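Local coordinates for protein streptokinase domain B (Streptococcus dysgalactiae subsp. equisimilis, PDB 1QQR) that probably takes part in the non-proteolytic activation of plasminogen, as one domain of a streptococcal activator that sets fibrinolysis going, at residues A[98-103]-A[114-119]. Numbering follows the deposited sequence.
Sequences REQAYR and INNTDL
R98, in the loop that leads into strand 102-104, forms a salt bridge with D118 on the long strand 111-128. These two strands pair antiparallel as a beta hairpin, within a domain of the staphylokinase/streptokinase family. D118 sits at the edge of the R98 guanidinium, and its CG lies in that plane. The carboxylate itself is twisted by 52° against the guanidinium. R98 NH2 lies 2.8 Å from D118 OD1, although the place of OD1 is less certain. A weak bond of 3.1 Å joins R98 NH2 to D118 OD2. The R98 chain bends at chi3 (69°), and this turns the guanidinium toward D118. The pair is buried. D77 gives R98 a second acidic partner, and Y93 OH bonds to D118 OD2.

N116 lies alongside R98, and the two side chains run past each other in opposite directions. The amide plane of N116 stands almost perpendicular, at 85°, to the guanidinium. A101 CB also packs on the N116 amide.

One water links the segments. It accepts from Q100 NE2 and from N116 N, each at 3.0 Å. The bend of Q100 at chi2 helps carry NE2 to this water, while its OE1 bonds to K6 N.

Nearer the hairpin turn, I114 N donates to A101 O in a nearly straight bond of 2.9 Å. The donor stands above the carbonyl plane. I114 CG1 touches A101 CB at 4.0 Å. The R103 side chain crosses I114 at about a right angle, and I114 CG2 sits over the centre of one guanidinium face, 3.7 Å above its plane.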
loop_
_atom_site.group_PDB
_atom_site.type_symbol
_atom_site.label_atom_id
_atom_site.label_comp_id
_atom_site.label_asym_id
_atom_site.label_seq_id
_atom_site.Cartn_x
_atom_site.Cartn_y
_atom_site.Cartn_z
ATOM N N ARG A 98 -10.643 12.319 -8.685
ATOM C CA ARG A 98 -11.241 11.371 -9.599
ATOM C C ARG A 98 -12.753 11.453 -9.672
ATOM O O ARG A 98 -13.440 12.012 -8.800
ATOM C CB ARG A 98 -10.843 9.932 -9.209
ATOM C CG ARG A 98 -11.581 9.419 -7.962
ATOM C CD ARG A 98 -10.860 8.256 -7.292
ATOM N NE ARG A 98 -9.599 8.655 -6.662
ATOM C CZ ARG A 98 -8.706 7.804 -6.149
ATOM N NH1 ARG A 98 -8.921 6.494 -6.199
ATOM N NH2 ARG A 98 -7.614 8.264 -5.538
ATOM N N GLU A 99 -13.246 10.837 -10.735
ATOM C CA GLU A 99 -14.661 10.728 -11.027
ATOM C C GLU A 99 -15.237 9.749 -10.005
ATOM O O GLU A 99 -14.587 8.769 -9.662
ATOM C CB GLU A 99 -14.813 10.180 -12.441
ATOM C CG GLU A 99 -16.072 10.614 -13.124
ATOM C CD GLU A 99 -16.122 12.104 -13.339
ATOM O OE1 GLU A 99 -15.262 12.622 -14.079
ATOM O OE2 GLU A 99 -17.022 12.748 -12.764
ATOM N N GLN A 100 -16.439 10.016 -9.511
ATOM C CA GLN A 100 -17.088 9.150 -8.522
ATOM C C GLN A 100 -17.381 7.784 -9.139
ATOM O O GLN A 100 -17.948 7.699 -10.218
ATOM C CB GLN A 100 -18.394 9.783 -8.043
ATOM C CG GLN A 100 -19.279 8.864 -7.235
ATOM C CD GLN A 100 -18.749 8.623 -5.843
ATOM O OE1 GLN A 100 -18.406 9.566 -5.133
ATOM N NE2 GLN A 100 -18.701 7.359 -5.431
ATOM N N ALA A 101 -17.002 6.720 -8.439
ATOM C CA ALA A 101 -17.215 5.360 -8.938
ATOM C C ALA A 101 -18.675 4.903 -8.907
ATOM O O ALA A 101 -19.449 5.277 -8.007
ATOM C CB ALA A 101 -16.381 4.370 -8.122
ATOM N N TYR A 102 -19.039 4.070 -9.878
ATOM C CA TYR A 102 -20.382 3.497 -9.901
ATOM C C TYR A 102 -20.411 2.232 -10.741
ATOM O O TYR A 102 -19.526 1.997 -11.561
ATOM C CB TYR A 102 -21.401 4.469 -10.502
ATOM C CG TYR A 102 -21.264 4.588 -11.997
ATOM C CD1 TYR A 102 -20.291 5.409 -12.556
ATOM C CD2 TYR A 102 -22.062 3.813 -12.860
ATOM C CE1 TYR A 102 -20.095 5.469 -13.934
ATOM C CE2 TYR A 102 -21.881 3.870 -14.255
ATOM C CZ TYR A 102 -20.896 4.702 -14.774
ATOM O OH TYR A 102 -20.715 4.797 -16.121
ATOM N N ARG A 103 -21.448 1.433 -10.541
ATOM C CA ARG A 103 -21.645 0.227 -11.330
ATOM C C ARG A 103 -23.060 0.319 -11.906
ATOM O O ARG A 103 -23.863 1.158 -11.502
ATOM C CB ARG A 103 -21.506 -1.034 -10.473
ATOM C CG ARG A 103 -22.413 -1.090 -9.287
ATOM C CD ARG A 103 -22.482 -2.511 -8.740
ATOM N NE ARG A 103 -23.091 -2.534 -7.412
ATOM C CZ ARG A 103 -22.426 -2.781 -6.286
ATOM N NH1 ARG A 103 -21.122 -3.040 -6.323
ATOM N NH2 ARG A 103 -23.059 -2.740 -5.117
ATOM N N ILE A 114 -20.727 3.721 -5.868
ATOM C CA ILE A 114 -20.057 2.888 -4.886
ATOM C C ILE A 114 -18.791 3.600 -4.482
ATOM O O ILE A 114 -18.383 4.600 -5.110
ATOM C CB ILE A 114 -19.721 1.495 -5.432
ATOM C CG1 ILE A 114 -19.008 1.604 -6.782
ATOM C CG2 ILE A 114 -20.993 0.667 -5.538
ATOM C CD1 ILE A 114 -18.382 0.282 -7.220
ATOM N N ASN A 115 -18.177 3.108 -3.421
ATOM C CA ASN A 115 -16.969 3.736 -2.906
ATOM C C ASN A 115 -15.745 3.619 -3.795
ATOM O O ASN A 115 -15.491 2.586 -4.411
ATOM C CB ASN A 115 -16.679 3.192 -1.509
ATOM C CG ASN A 115 -17.715 3.663 -0.490
ATOM O OD1 ASN A 115 -18.387 2.860 0.161
ATOM N ND2 ASN A 115 -17.855 4.983 -0.362
ATOM N N ASN A 116 -15.015 4.719 -3.894
ATOM C CA ASN A 116 -13.791 4.754 -4.670
ATOM C C ASN A 116 -12.727 4.206 -3.727
ATOM O O ASN A 116 -12.863 4.303 -2.499
ATOM C CB ASN A 116 -13.463 6.194 -5.064
ATOM C CG ASN A 116 -14.237 6.657 -6.287
ATOM O OD1 ASN A 116 -13.758 6.543 -7.421
ATOM N ND2 ASN A 116 -15.444 7.160 -6.065
ATOM N N THR A 117 -11.679 3.621 -4.279
ATOM C CA THR A 117 -10.636 3.066 -3.428
ATOM C C THR A 117 -9.272 3.315 -4.029
ATOM O O THR A 117 -9.136 3.416 -5.245
ATOM C CB THR A 117 -10.761 1.509 -3.268
ATOM O OG1 THR A 117 -10.709 0.910 -4.563
ATOM C CG2 THR A 117 -12.071 1.096 -2.619
ATOM N N ASP A 118 -8.282 3.420 -3.147
ATOM C CA ASP A 118 -6.876 3.549 -3.523
ATOM C C ASP A 118 -6.247 2.306 -2.893
ATOM O O ASP A 118 -6.529 1.972 -1.740
ATOM C CB ASP A 118 -6.206 4.766 -2.882
ATOM C CG ASP A 118 -6.103 5.953 -3.822
ATOM O OD1 ASP A 118 -6.325 5.790 -5.048
ATOM O OD2 ASP A 118 -5.776 7.058 -3.322
ATOM N N LEU A 119 -5.427 1.600 -3.647
ATOM C CA LEU A 119 -4.753 0.453 -3.080
ATOM C C LEU A 119 -3.295 0.830 -3.078
ATOM O O LEU A 119 -2.690 0.973 -4.152
ATOM C CB LEU A 119 -4.930 -0.824 -3.918
ATOM C CG LEU A 119 -4.009 -1.966 -3.445
ATOM C CD1 LEU A 119 -4.307 -2.309 -1.994
ATOM C CD2 LEU A 119 -4.184 -3.205 -4.309
HETATM O O HOH W 1 -16.614 7.206 -3.261
#